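Local coordinates for neuraminidase (Bacteroides thetaiotaomicron, PDB 5MUL), which is a beta-propeller glycoside hydrolase, probably acting as a rhamnosidase, that binds beta-D-glucuronic acid in a pocket of the propeller, at residues H209-W214 with H224-A229; K22-A27 with K73-H78; D314-F319 with D349-S354; N140-E145 with V157-S162. All coordinates share one frame; numbering follows the deposited sequence.

Interaction 1: H209-W214 with H224-A229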
loop_
_atom_site.group_PDB
_atom_site.type_symbol
_atom_site.label_atom_id
_atom_site.label_comp_id
_atom_site.label_asym_id
_atom_site.label_seq_id
_atom_site.Cartn_x
_atom_site.Cartn_y
_atom_site.Cartn_z
ATOM N N HIS A 209 0.247 11.175 -3.828
ATOM C CA HIS A 209 -1.078 10.836 -4.324
ATOM C C HIS A 209 -1.858 10.164 -3.225
ATOM O O HIS A 209 -1.326 9.364 -2.472
ATOM C CB HIS A 209 -0.989 9.872 -5.512
ATOM C CG HIS A 209 -0.247 10.434 -6.678
ATOM N ND1 HIS A 209 -0.888 11.031 -7.744
ATOM C CD2 HIS A 209 1.081 10.503 -6.941
ATOM C CE1 HIS A 209 0.031 11.420 -8.623
ATOM N NE2 HIS A 209 1.230 11.108 -8.165
ATOM N N LEU A 210 -3.139 10.459 -3.164
ATOM C CA LEU A 210 -4.027 9.975 -2.109
ATOM C C LEU A 210 -5.343 9.569 -2.723
ATOM O O LEU A 210 -5.943 10.357 -3.498
ATOM C CB LEU A 210 -4.236 11.099 -1.088
ATOM C CG LEU A 210 -5.324 10.885 -0.023
ATOM C CD1 LEU A 210 -5.066 9.705 0.890
ATOM C CD2 LEU A 210 -5.445 12.142 0.799
ATOM N N SER A 211 -5.830 8.380 -2.424
ATOM C CA SER A 211 -7.198 8.038 -2.784
ATOM C C SER A 211 -7.865 7.306 -1.652
ATOM O O SER A 211 -7.220 6.773 -0.775
ATOM C CB SER A 211 -7.259 7.257 -4.091
ATOM O OG SER A 211 -6.567 6.020 -3.979
ATOM N N TRP A 212 -9.192 7.305 -1.678
ATOM C CA TRP A 212 -9.941 6.698 -0.595
ATOM C C TRP A 212 -11.347 6.341 -0.996
ATOM O O TRP A 212 -11.882 6.858 -1.972
ATOM C CB TRP A 212 -9.946 7.589 0.648
ATOM C CG TRP A 212 -10.730 8.864 0.553
ATOM C CD1 TRP A 212 -12.009 9.100 1.053
ATOM C CD2 TRP A 212 -10.294 10.102 -0.003
ATOM N NE1 TRP A 212 -12.353 10.392 0.836
ATOM C CE2 TRP A 212 -11.336 11.044 0.190
ATOM C CE3 TRP A 212 -9.124 10.521 -0.659
ATOM C CZ2 TRP A 212 -11.233 12.374 -0.265
ATOM C CZ3 TRP A 212 -9.018 11.840 -1.084
ATOM C CH2 TRP A 212 -10.083 12.749 -0.915
ATOM N N VAL A 213 -11.947 5.493 -0.180
ATOM C CA VAL A 213 -13.373 5.210 -0.244
ATOM C C VAL A 213 -14.002 5.690 1.053
ATOM O O VAL A 213 -13.359 5.790 2.085
ATOM C CB VAL A 213 -13.687 3.704 -0.450
ATOM C CG1 VAL A 213 -12.912 3.126 -1.636
ATOM C CG2 VAL A 213 -13.464 2.882 0.786
ATOM N N TRP A 214 -15.300 6.008 1.001
ATOM C CA TRP A 214 -16.092 6.333 2.200
ATOM C C TRP A 214 -16.783 5.077 2.714
ATOM O O TRP A 214 -17.126 4.199 1.957
ATOM C CB TRP A 214 -17.165 7.345 1.831
ATOM C CG TRP A 214 -16.728 8.689 1.356
ATOM C CD1 TRP A 214 -16.988 9.245 0.136
ATOM C CD2 TRP A 214 -16.004 9.688 2.098
ATOM N NE1 TRP A 214 -16.462 10.496 0.065
ATOM C CE2 TRP A 214 -15.844 10.801 1.245
ATOM C CE3 TRP A 214 -15.459 9.744 3.387
ATOM C CZ2 TRP A 214 -15.202 11.981 1.653
ATOM C CZ3 TRP A 214 -14.818 10.919 3.795
ATOM C CH2 TRP A 214 -14.698 12.021 2.906
ATOM N N HIS A 224 -18.542 3.210 -0.299
ATOM C CA HIS A 224 -18.964 3.846 -1.530
ATOM C C HIS A 224 -17.938 4.852 -2.032
ATOM O O HIS A 224 -17.268 5.503 -1.213
ATOM C CB HIS A 224 -20.345 4.539 -1.389
ATOM C CG HIS A 224 -20.406 5.624 -0.347
ATOM N ND1 HIS A 224 -20.246 6.968 -0.647
ATOM C CD2 HIS A 224 -20.649 5.558 0.981
ATOM C CE1 HIS A 224 -20.404 7.672 0.459
ATOM N NE2 HIS A 224 -20.625 6.844 1.464
ATOM N N ASP A 225 -17.843 4.930 -3.353
ATOM C CA ASP A 225 -17.076 5.937 -4.085
ATOM C C ASP A 225 -15.567 5.799 -3.991
ATOM O O ASP A 225 -15.050 5.117 -3.117
ATOM C CB ASP A 225 -17.497 7.345 -3.684
ATOM C CG ASP A 225 -18.992 7.615 -3.946
ATOM O OD1 ASP A 225 -19.464 7.236 -5.024
ATOM O OD2 ASP A 225 -19.648 8.143 -3.045
ATOM N N LEU A 226 -14.894 6.440 -4.935
ATOM C CA LEU A 226 -13.455 6.512 -4.937
ATOM C C LEU A 226 -13.072 7.978 -5.185
ATOM O O LEU A 226 -13.463 8.545 -6.212
ATOM C CB LEU A 226 -12.945 5.557 -5.997
ATOM C CG LEU A 226 -11.446 5.419 -6.157
ATOM C CD1 LEU A 226 -10.773 4.919 -4.885
ATOM C CD2 LEU A 226 -11.110 4.515 -7.340
ATOM N N CYS A 227 -12.339 8.564 -4.248
ATOM C CA CYS A 227 -11.960 9.948 -4.263
ATOM C C CYS A 227 -10.449 10.121 -4.354
ATOM O O CYS A 227 -9.715 9.165 -4.062
ATOM C CB CYS A 227 -12.480 10.613 -2.995
ATOM S SG CYS A 227 -14.294 10.635 -2.856
ATOM N N TYR A 228 -10.011 11.313 -4.750
ATOM C CA TYR A 228 -8.604 11.546 -5.058
ATOM C C TYR A 228 -8.155 12.920 -4.634
ATOM O O TYR A 228 -8.929 13.886 -4.729
ATOM C CB TYR A 228 -8.397 11.365 -6.543
ATOM C CG TYR A 228 -6.988 11.633 -7.014
ATOM C CD1 TYR A 228 -5.977 10.679 -6.861
ATOM C CD2 TYR A 228 -6.653 12.824 -7.621
ATOM C CE1 TYR A 228 -4.690 10.922 -7.301
ATOM C CE2 TYR A 228 -5.369 13.078 -8.052
ATOM C CZ TYR A 228 -4.373 12.127 -7.923
ATOM O OH TYR A 228 -3.103 12.405 -8.362
ATOM N N ALA A 229 -6.888 13.026 -4.235
ATOM C CA ALA A 229 -6.183 14.268 -4.029
ATOM C C ALA A 229 -4.695 14.057 -4.247
ATOM O O ALA A 229 -4.191 12.931 -4.089
ATOM C CB ALA A 229 -6.415 14.800 -2.628
#
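Trp212 and Cys227 face each other as a hydrogen-bonded antiparallel pair, with Cys227 N donating to Trp212 O at 2.9 Å. From CB, the Cys227 side chain touches two indoles. CB lies over the six-membered ring of Trp212, 3.5 Å from its centroid and 17° off the normal, a CH-pi contact. SG, turned anti to the carbonyl carbon (chi1 -64°), approaches Trp214 obliquely and meets NE1 at 3.6 Å; that N-H is hydrogen-bonded to the Tyr257 hydroxyl. Trp212 NE1 sits over one face of the Trp214 indole, offset toward its rim. Replacing Trp212 by an alanine would probably leave Cys227 CB and that Trp214 face without their cover. Trp214 CB sits over the His224 ring, 3.7 Å from the centroid. A beta bulge shifts the register between Trp212 and Trp214, and Asp225, with positive phi, takes His224 ND1 on OD2 at 2.7 Å, while Glu216 takes NE2. At the other end, His209 ND1 and Tyr228 OH are hydrogen-bonded at 2.7 Å, the two rings meeting rim to rim. His209 NE2 reaches Asp203, a residue of the glucuronate site. The hairpin thus pairs an aromatic, sulfur-lined face with a hydrogen-bonded Tyr228-His209-Asp203 chain that probably helps to position Asp203.

Interaction 2: K22-A27 with K73-H78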
loop_
_atom_site.group_PDB
_atom_site.type_symbol
_atom_site.label_atom_id
_atom_site.label_comp_id
_atom_site.label_asym_id
_atom_site.label_seq_id
_atom_site.Cartn_x
_atom_site.Cartn_y
_atom_site.Cartn_z
ATOM N N LYS A 22 12.262 -15.969 -10.216
ATOM C CA LYS A 22 12.818 -16.700 -9.084
ATOM C C LYS A 22 11.910 -16.595 -7.873
ATOM O O LYS A 22 11.357 -15.506 -7.612
ATOM C CB LYS A 22 14.188 -16.126 -8.677
ATOM C CG LYS A 22 15.251 -16.218 -9.738
ATOM C CD LYS A 22 16.577 -15.729 -9.197
ATOM C CE LYS A 22 17.659 -15.799 -10.260
ATOM N NZ LYS A 22 17.404 -14.844 -11.380
ATOM N N LEU A 23 11.761 -17.662 -7.120
ATOM C CA LEU A 23 11.101 -17.652 -5.838
ATOM C C LEU A 23 12.187 -17.848 -4.766
ATOM O O LEU A 23 12.674 -18.993 -4.546
ATOM C CB LEU A 23 10.028 -18.740 -5.798
ATOM C CG LEU A 23 9.122 -18.817 -4.598
ATOM C CD1 LEU A 23 8.050 -17.765 -4.686
ATOM C CD2 LEU A 23 8.547 -20.233 -4.491
ATOM N N VAL A 24 12.580 -16.759 -4.113
ATOM C CA VAL A 24 13.733 -16.725 -3.224
ATOM C C VAL A 24 13.295 -16.897 -1.789
ATOM O O VAL A 24 12.527 -16.096 -1.259
ATOM C CB VAL A 24 14.522 -15.417 -3.379
ATOM C CG1 VAL A 24 15.744 -15.435 -2.469
ATOM C CG2 VAL A 24 14.913 -15.190 -4.843
ATOM N N GLU A 25 13.778 -17.926 -1.102
ATOM C CA GLU A 25 13.440 -18.153 0.284
ATOM C C GLU A 25 13.971 -17.076 1.207
ATOM O O GLU A 25 15.068 -16.583 1.004
ATOM C CB GLU A 25 14.014 -19.472 0.795
ATOM C CG GLU A 25 13.354 -20.694 0.210
ATOM C CD GLU A 25 13.881 -22.002 0.796
ATOM O OE1 GLU A 25 14.755 -21.997 1.695
ATOM O OE2 GLU A 25 13.367 -23.037 0.348
ATOM N N VAL A 26 13.155 -16.742 2.206
ATOM C CA VAL A 26 13.586 -15.900 3.303
ATOM C C VAL A 26 13.695 -16.744 4.575
ATOM O O VAL A 26 14.781 -17.212 4.900
ATOM C CB VAL A 26 12.649 -14.688 3.481
ATOM C CG1 VAL A 26 13.200 -13.789 4.566
ATOM C CG2 VAL A 26 12.492 -13.932 2.163
ATOM N N ALA A 27 12.584 -16.956 5.257
ATOM C CA ALA A 27 12.498 -17.786 6.449
ATOM C C ALA A 27 11.043 -18.033 6.733
ATOM O O ALA A 27 10.162 -17.382 6.146
ATOM C CB ALA A 27 13.153 -17.111 7.630
ATOM N N LYS A 73 20.998 -14.604 -2.614
ATOM C CA LYS A 73 19.920 -15.239 -1.848
ATOM C C LYS A 73 20.278 -15.412 -0.384
ATOM O O LYS A 73 19.613 -16.178 0.311
ATOM C CB LYS A 73 19.480 -16.577 -2.479
ATOM C CG LYS A 73 20.468 -17.736 -2.317
ATOM C CD LYS A 73 19.855 -19.096 -2.633
ATOM C CE LYS A 73 20.938 -20.164 -2.701
ATOM N NZ LYS A 73 20.370 -21.525 -2.461
ATOM N N GLN A 74 21.306 -14.710 0.103
ATOM C CA GLN A 74 21.680 -14.766 1.515
ATOM C C GLN A 74 21.062 -13.601 2.297
ATOM O O GLN A 74 21.385 -12.436 2.055
ATOM C CB GLN A 74 23.205 -14.702 1.726
ATOM C CG GLN A 74 23.910 -16.047 1.693
ATOM C CD GLN A 74 24.272 -16.483 0.311
ATOM O OE1 GLN A 74 25.019 -15.787 -0.406
ATOM N NE2 GLN A 74 23.794 -17.664 -0.073
ATOM N N TRP A 75 20.187 -13.954 3.236
ATOM C CA TRP A 75 19.596 -12.963 4.129
ATOM C C TRP A 75 20.358 -12.910 5.438
ATOM O O TRP A 75 20.682 -13.950 6.025
ATOM C CB TRP A 75 18.142 -13.305 4.437
ATOM C CG TRP A 75 17.260 -13.216 3.226
ATOM C CD1 TRP A 75 16.979 -14.219 2.357
ATOM C CD2 TRP A 75 16.540 -12.055 2.746
ATOM N NE1 TRP A 75 16.154 -13.758 1.353
ATOM C CE2 TRP A 75 15.868 -12.434 1.577
ATOM C CE3 TRP A 75 16.427 -10.731 3.181
ATOM C CZ2 TRP A 75 15.074 -11.541 0.845
ATOM C CZ3 TRP A 75 15.642 -9.854 2.466
ATOM C CH2 TRP A 75 14.967 -10.265 1.318
ATOM N N THR A 76 20.601 -11.697 5.899
ATOM C CA THR A 76 20.984 -11.477 7.286
ATOM C C THR A 76 19.689 -11.175 8.032
ATOM O O THR A 76 18.964 -10.231 7.667
ATOM C CB THR A 76 21.903 -10.276 7.406
ATOM O OG1 THR A 76 23.059 -10.432 6.561
ATOM C CG2 THR A 76 22.339 -10.091 8.863
ATOM N N LEU A 77 19.370 -11.987 9.021
ATOM C CA LEU A 77 18.103 -11.903 9.744
ATOM C C LEU A 77 18.353 -11.588 11.210
ATOM O O LEU A 77 19.110 -12.285 11.870
ATOM C CB LEU A 77 17.318 -13.201 9.626
ATOM C CG LEU A 77 16.990 -13.638 8.190
ATOM C CD1 LEU A 77 16.434 -15.051 8.132
ATOM C CD2 LEU A 77 16.044 -12.655 7.512
ATOM N N HIS A 78 17.705 -10.543 11.710
ATOM C CA HIS A 78 17.918 -10.035 13.057
ATOM C C HIS A 78 16.603 -10.050 13.793
ATOM O O HIS A 78 15.697 -9.269 13.476
ATOM C CB HIS A 78 18.478 -8.619 13.018
ATOM C CG HIS A 78 18.557 -7.972 14.364
ATOM N ND1 HIS A 78 19.430 -8.398 15.343
ATOM C CD2 HIS A 78 17.856 -6.945 14.902
ATOM C CE1 HIS A 78 19.268 -7.654 16.424
ATOM N NE2 HIS A 78 18.320 -6.766 16.185
HETATM O O HOH W 1 17.393 -17.699 0.192
#
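Water 1 donates to two carbonyls, Glu25 O and Lys73 O, each at 2.7 Å, and so bridges the backbones of 22-27 and 73-78. The same Glu25 O lies 3.0 Å from Trp75 NE1. Trp75 carries most of the side-chain contact. Its CG is anti to the carbonyl carbon (chi1 -66°), which swings the indole toward the strand, where both methyls of Val26 cover one face. CG1 stands almost on the normal of the five-membered ring, 4.1 Å from its centroid, in a CH-pi contact, whereas CG2 is displaced toward the rim and approaches CE2 to 3.7 Å. Val24 CG1 comes instead to the edge of the indole, near its plane, and also touches Lys73 CB at 3.9 Å.

The two segments belong to different sheets of the beta-propeller. Strand 22-29 is an outermost strand of a three-stranded antiparallel sheet, where it pairs with 418-425 near the C-terminus, while 76-80 is an outermost strand of the four-stranded sheet that follows in sequence. Side chains and one bridging water join the two sheets here, and Trp75 also packs on Ile54 and Arg68 of its own sheet. Beyond Trp75, Leu77 extends the apolar seam: CD1 meets Ala27 CB at 3.9 Å, and CD2 lies 4.2 Å from Val26 CG1.

Interaction 3: D314-F319 with D349-S354; sequences DRKTPF and DEERGS
Two loops of neighbouring propeller sheets meet here through Arg315 with Asp349 and Thr317 with Glu351: loop 314-319 follows strand 307-311, and loop 349-354 joins strands 342-347 and 357-361. Arg315 grips Asp349 side-on in a salt bridge: NE donates to OD2 at 2.7 Å and NH2 to OD1 at 3.0 Å, both bonds lying in the guanidinium plane. A bend at chi3 (73°) turns the guanidinium edge onto the carboxylate. Asp349 OD1 also accepts the backbone N of Glu351, from the opposite face of the carboxylate, in an Asx turn that fixes its rotation where the short 3-10 segment 350-351 begins. The Glu351 carboxylate in turn stacks over the Arg315 guanidinium, the planes 23° apart, and probably adds to the field that steadies its charge. Glu351 OE2 is gripped by Lys316 N at 2.7 Å on the syn lone pair and by Thr317 OG1, also at 2.7 Å, on the anti side; Thr317 N adds a weak bond. Water 2 links the two loops, accepting from Arg315 NH2 and donating to Glu350 OE2 at 2.6 Å. Arg315 NH1 donates to Thr317 O within its own loop and to Pro295 O.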
loop_
_atom_site.group_PDB
_atom_site.type_symbol
_atom_site.label_atom_id
_atom_site.label_comp_id
_atom_site.label_asym_id
_atom_site.label_seq_id
_atom_site.Cartn_x
_atom_site.Cartn_y
_atom_site.Cartn_z
ATOM N N ASP A 314 -12.037 -11.371 -16.328
ATOM C CA ASP A 314 -13.349 -11.791 -16.777
ATOM C C ASP A 314 -13.799 -12.877 -15.817
ATOM O O ASP A 314 -13.748 -14.076 -16.118
ATOM C CB ASP A 314 -13.225 -12.301 -18.228
ATOM C CG ASP A 314 -14.531 -12.801 -18.795
ATOM O OD1 ASP A 314 -15.591 -12.229 -18.468
ATOM O OD2 ASP A 314 -14.491 -13.774 -19.584
ATOM N N ARG A 315 -14.199 -12.448 -14.624
ATOM C CA ARG A 315 -14.618 -13.374 -13.601
ATOM C C ARG A 315 -16.040 -13.812 -13.899
ATOM O O ARG A 315 -16.785 -13.073 -14.518
ATOM C CB ARG A 315 -14.554 -12.729 -12.221
ATOM C CG ARG A 315 -13.189 -12.172 -11.849
ATOM C CD ARG A 315 -13.149 -11.696 -10.403
ATOM N NE ARG A 315 -13.142 -12.807 -9.503
ATOM C CZ ARG A 315 -14.177 -13.330 -8.847
ATOM N NH1 ARG A 315 -15.400 -12.776 -8.899
ATOM N NH2 ARG A 315 -13.973 -14.397 -8.101
ATOM N N LYS A 316 -16.393 -15.007 -13.433
ATOM C CA LYS A 316 -17.743 -15.566 -13.573
ATOM C C LYS A 316 -18.421 -15.898 -12.232
ATOM O O LYS A 316 -19.622 -16.139 -12.208
ATOM C CB LYS A 316 -17.728 -16.848 -14.447
ATOM C CG LYS A 316 -16.460 -17.130 -15.259
ATOM C CD LYS A 316 -16.318 -16.233 -16.480
ATOM C CE LYS A 316 -15.019 -16.524 -17.229
ATOM N NZ LYS A 316 -15.043 -17.817 -17.965
ATOM N N THR A 317 -17.673 -15.903 -11.124
ATOM C CA THR A 317 -18.137 -16.468 -9.873
ATOM C C THR A 317 -18.558 -15.332 -8.941
ATOM O O THR A 317 -17.713 -14.539 -8.499
ATOM C CB THR A 317 -17.028 -17.304 -9.196
ATOM O OG1 THR A 317 -16.463 -18.217 -10.153
ATOM C CG2 THR A 317 -17.574 -18.080 -8.022
ATOM N N PRO A 318 -19.847 -15.254 -8.594
ATOM C CA PRO A 318 -20.259 -14.235 -7.647
ATOM C C PRO A 318 -19.641 -14.426 -6.261
ATOM O O PRO A 318 -19.278 -15.526 -5.861
ATOM C CB PRO A 318 -21.788 -14.414 -7.565
ATOM C CG PRO A 318 -22.154 -15.220 -8.746
ATOM C CD PRO A 318 -20.990 -16.088 -9.025
ATOM N N PHE A 319 -19.505 -13.321 -5.543
ATOM C CA PHE A 319 -19.270 -13.359 -4.116
ATOM C C PHE A 319 -19.860 -12.077 -3.544
ATOM O O PHE A 319 -20.156 -11.141 -4.287
ATOM C CB PHE A 319 -17.779 -13.517 -3.766
ATOM C CG PHE A 319 -16.911 -12.325 -4.116
ATOM C CD1 PHE A 319 -16.754 -11.276 -3.216
ATOM C CD2 PHE A 319 -16.224 -12.267 -5.318
ATOM C CE1 PHE A 319 -15.946 -10.190 -3.521
ATOM C CE2 PHE A 319 -15.397 -11.197 -5.620
ATOM C CZ PHE A 319 -15.257 -10.146 -4.714
ATOM N N ASP A 349 -7.095 -15.095 -6.849
ATOM C CA ASP A 349 -8.540 -15.332 -7.100
ATOM C C ASP A 349 -8.816 -16.819 -7.006
ATOM O O ASP A 349 -8.111 -17.629 -7.638
ATOM C CB ASP A 349 -8.849 -14.817 -8.483
ATOM C CG ASP A 349 -10.352 -14.712 -8.817
ATOM O OD1 ASP A 349 -11.169 -15.476 -8.257
ATOM O OD2 ASP A 349 -10.632 -13.852 -9.657
ATOM N N GLU A 350 -9.875 -17.197 -6.290
ATOM C CA GLU A 350 -10.292 -18.597 -6.218
ATOM C C GLU A 350 -10.552 -19.187 -7.594
ATOM O O GLU A 350 -10.333 -20.388 -7.783
ATOM C CB GLU A 350 -11.528 -18.766 -5.327
ATOM C CG GLU A 350 -12.820 -18.201 -5.898
ATOM C CD GLU A 350 -14.043 -18.582 -5.072
ATOM O OE1 GLU A 350 -13.893 -19.325 -4.059
ATOM O OE2 GLU A 350 -15.141 -18.108 -5.446
ATOM N N GLU A 351 -10.976 -18.376 -8.560
ATOM C CA GLU A 351 -11.190 -18.856 -9.936
ATOM C C GLU A 351 -9.936 -19.377 -10.600
ATOM O O GLU A 351 -10.040 -20.181 -11.529
ATOM C CB GLU A 351 -11.783 -17.788 -10.854
ATOM C CG GLU A 351 -13.238 -17.453 -10.567
ATOM C CD GLU A 351 -13.889 -16.646 -11.663
ATOM O OE1 GLU A 351 -13.245 -16.249 -12.653
ATOM O OE2 GLU A 351 -15.092 -16.375 -11.536
ATOM N N ARG A 352 -8.772 -18.886 -10.158
ATOM C CA ARG A 352 -7.477 -19.326 -10.691
ATOM C C ARG A 352 -6.747 -20.220 -9.718
ATOM O O ARG A 352 -5.539 -20.432 -9.853
ATOM C CB ARG A 352 -6.619 -18.119 -11.072
ATOM C CG ARG A 352 -7.264 -17.237 -12.116
ATOM C CD ARG A 352 -6.278 -16.269 -12.736
ATOM N NE ARG A 352 -5.280 -17.003 -13.511
ATOM C CZ ARG A 352 -5.361 -17.334 -14.799
ATOM N NH1 ARG A 352 -6.429 -17.006 -15.544
ATOM N NH2 ARG A 352 -4.352 -18.022 -15.351
ATOM N N GLY A 353 -7.453 -20.782 -8.754
ATOM C CA GLY A 353 -6.867 -21.654 -7.763
ATOM C C GLY A 353 -6.060 -20.987 -6.683
ATOM O O GLY A 353 -5.246 -21.604 -6.005
ATOM N N SER A 354 -6.343 -19.686 -6.471
ATOM C CA SER A 354 -5.696 -18.906 -5.423
ATOM C C SER A 354 -4.162 -18.849 -5.583
ATOM O O SER A 354 -3.434 -18.791 -4.608
ATOM C CB SER A 354 -6.109 -19.384 -4.054
ATOM O OG SER A 354 -7.526 -19.203 -3.932
HETATM O O HOH W 2 -15.785 -15.678 -6.268
#

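Interaction 4: N140-E145 with V157-S162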
loop_
_atom_site.group_PDB
_atom_site.type_symbol
_atom_site.label_atom_id
_atom_site.label_comp_id
_atom_site.label_asym_id
_atom_site.label_seq_id
_atom_site.Cartn_x
_atom_site.Cartn_y
_atom_site.Cartn_z
ATOM N N ASN A 140 -3.503 6.471 20.163
ATOM C CA ASN A 140 -4.446 5.509 19.559
ATOM C C ASN A 140 -4.140 5.371 18.079
ATOM O O ASN A 140 -4.862 5.838 17.187
ATOM C CB ASN A 140 -5.926 5.854 19.802
ATOM C CG ASN A 140 -6.870 4.706 19.436
ATOM O OD1 ASN A 140 -6.668 3.991 18.440
ATOM N ND2 ASN A 140 -7.924 4.541 20.232
ATOM N N VAL A 141 -3.071 4.652 17.836
ATOM C CA VAL A 141 -2.473 4.536 16.504
ATOM C C VAL A 141 -2.714 3.163 15.925
ATOM O O VAL A 141 -2.322 2.152 16.551
ATOM C CB VAL A 141 -0.964 4.794 16.612
ATOM C CG1 VAL A 141 -0.265 4.598 15.275
ATOM C CG2 VAL A 141 -0.703 6.166 17.205
ATOM N N THR A 142 -3.323 3.089 14.735
ATOM C CA THR A 142 -3.336 1.869 13.950
ATOM C C THR A 142 -2.896 2.137 12.521
ATOM O O THR A 142 -2.824 3.298 12.081
ATOM C CB THR A 142 -4.715 1.174 13.941
ATOM O OG1 THR A 142 -5.712 2.081 13.478
ATOM C CG2 THR A 142 -5.089 0.660 15.318
ATOM N N TYR A 143 -2.590 1.061 11.805
ATOM C CA TYR A 143 -2.257 1.121 10.383
ATOM C C TYR A 143 -1.171 2.149 10.039
ATOM O O TYR A 143 -1.367 3.026 9.203
ATOM C CB TYR A 143 -3.506 1.370 9.556
ATOM C CG TYR A 143 -4.503 0.256 9.677
ATOM C CD1 TYR A 143 -4.359 -0.924 8.946
ATOM C CD2 TYR A 143 -5.607 0.382 10.539
ATOM C CE1 TYR A 143 -5.298 -1.963 9.084
ATOM C CE2 TYR A 143 -6.542 -0.633 10.661
ATOM C CZ TYR A 143 -6.376 -1.791 9.943
ATOM O OH TYR A 143 -7.336 -2.777 10.105
ATOM N N PRO A 144 0.003 2.026 10.650
ATOM C CA PRO A 144 1.119 2.886 10.295
ATOM C C PRO A 144 1.618 2.629 8.889
ATOM O O PRO A 144 1.675 1.453 8.450
ATOM C CB PRO A 144 2.196 2.453 11.276
ATOM C CG PRO A 144 1.889 1.005 11.521
ATOM C CD PRO A 144 0.399 0.993 11.619
ATOM N N GLU A 145 2.019 3.688 8.186
ATOM C CA GLU A 145 2.539 3.542 6.819
ATOM C C GLU A 145 3.624 4.580 6.601
ATOM O O GLU A 145 3.366 5.762 6.804
ATOM C CB GLU A 145 1.449 3.799 5.761
ATOM C CG GLU A 145 0.121 3.029 5.870
ATOM C CD GLU A 145 -1.123 3.633 5.159
ATOM O OE1 GLU A 145 -1.109 4.699 4.486
ATOM O OE2 GLU A 145 -2.197 3.018 5.283
ATOM N N VAL A 157 1.990 8.160 7.634
ATOM C CA VAL A 157 0.547 8.309 7.736
ATOM C C VAL A 157 0.065 7.237 8.668
ATOM O O VAL A 157 0.539 6.104 8.617
ATOM C CB VAL A 157 -0.124 8.170 6.381
ATOM C CG1 VAL A 157 -1.642 8.149 6.520
ATOM C CG2 VAL A 157 0.310 9.297 5.478
ATOM N N TYR A 158 -0.885 7.557 9.537
ATOM C CA TYR A 158 -1.511 6.549 10.416
ATOM C C TYR A 158 -2.974 6.897 10.618
ATOM O O TYR A 158 -3.415 8.018 10.326
ATOM C CB TYR A 158 -0.769 6.429 11.742
ATOM C CG TYR A 158 -0.738 7.649 12.630
ATOM C CD1 TYR A 158 0.168 8.673 12.419
ATOM C CD2 TYR A 158 -1.581 7.752 13.751
ATOM C CE1 TYR A 158 0.287 9.740 13.287
ATOM C CE2 TYR A 158 -1.479 8.839 14.586
ATOM C CZ TYR A 158 -0.545 9.824 14.372
ATOM O OH TYR A 158 -0.408 10.906 15.231
ATOM N N ARG A 159 -3.702 5.894 11.087
ATOM C CA ARG A 159 -5.096 6.060 11.487
ATOM C C ARG A 159 -5.115 6.366 12.976
ATOM O O ARG A 159 -4.774 5.507 13.798
ATOM C CB ARG A 159 -5.861 4.794 11.183
ATOM C CG ARG A 159 -7.322 4.840 11.598
ATOM C CD ARG A 159 -8.068 3.606 11.105
ATOM N NE ARG A 159 -8.109 3.581 9.651
ATOM C CZ ARG A 159 -9.105 4.069 8.927
ATOM N NH1 ARG A 159 -10.214 4.541 9.503
ATOM N NH2 ARG A 159 -9.012 4.048 7.612
ATOM N N SER A 160 -5.467 7.601 13.313
ATOM C CA SER A 160 -5.618 7.981 14.720
ATOM C C SER A 160 -7.059 7.766 15.169
ATOM O O SER A 160 -7.993 8.197 14.502
ATOM C CB SER A 160 -5.259 9.432 14.950
ATOM O OG SER A 160 -5.437 9.715 16.325
ATOM N N GLY A 161 -7.168 7.140 16.338
ATOM C CA GLY A 161 -8.468 6.934 17.005
ATOM C C GLY A 161 -8.711 7.896 18.150
ATOM O O GLY A 161 -9.673 7.694 18.917
ATOM N N SER A 162 -7.933 8.959 18.291
ATOM C CA SER A 162 -8.074 9.756 19.509
ATOM C C SER A 162 -9.351 10.581 19.539
ATOM O O SER A 162 -9.698 11.121 20.593
ATOM C CB SER A 162 -6.871 10.645 19.730
ATOM O OG SER A 162 -6.846 11.588 18.720
HETATM O O HOH W 3 -6.547 3.906 15.369
#
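Val141 and Tyr158 meet at about a right angle, both valine methyls approaching the CD2-CE2 bond of the ring obliquely: CG1 is 3.7 Å from Tyr158 CD2 and CG2 is 3.8 Å from CE2. Tyr158 CG stands between its backbone N and carbonyl carbon (chi1 63°), bringing that bond to the valine, while its hydroxyl is held by Asp137 O. With Val141 cut back to an alanine, the ring is likely to lose both methyl contacts, opening a gap beside it. On the sheet face that carries Thr142 and Arg159, Thr142 OG1 packs against Arg159 CB at 3.6 Å, and water 3 links OG1 to Arg159 O. Tyr143 and Arg159 run side by side, with ring and guanidinium planes 83° apart. The backbones pair through Arg159 N to Thr142 O at 2.9 Å and, past a beta bulge at the corner of Tyr143, Glu145 N to Val157 O. Strand 154-160 pairs on with strand 167-174, while Arg159 makes a cation-pi contact with Trp198 and an NH2 hydrogen bond to Ala196 O, both of strand 195-202 in the next sheet.

Overall arrangement
The four contacts follow one another along the chain in the order interaction 2, 4, 1, 3, never interleaving, as expected of a propeller built from successive antiparallel sheets. Interactions 1 and 4 are strand pairs within successive sheets, centres about 18 Å apart. Interactions 2 and 3 bridge neighbouring sheets, one through side chains and a water along two outermost strands and the turn before one of them, the other by loops. Interactions 1 and 2 lie on opposite sides of the chain's centre, their centres about 36 Å apart. Because strand 22-29 pairs with 418-425, interaction 2 lies where N- and C-terminal strands close the ring. Interaction 1 comes closest to bound glucuronate, about 9 Å from the His209 side chain.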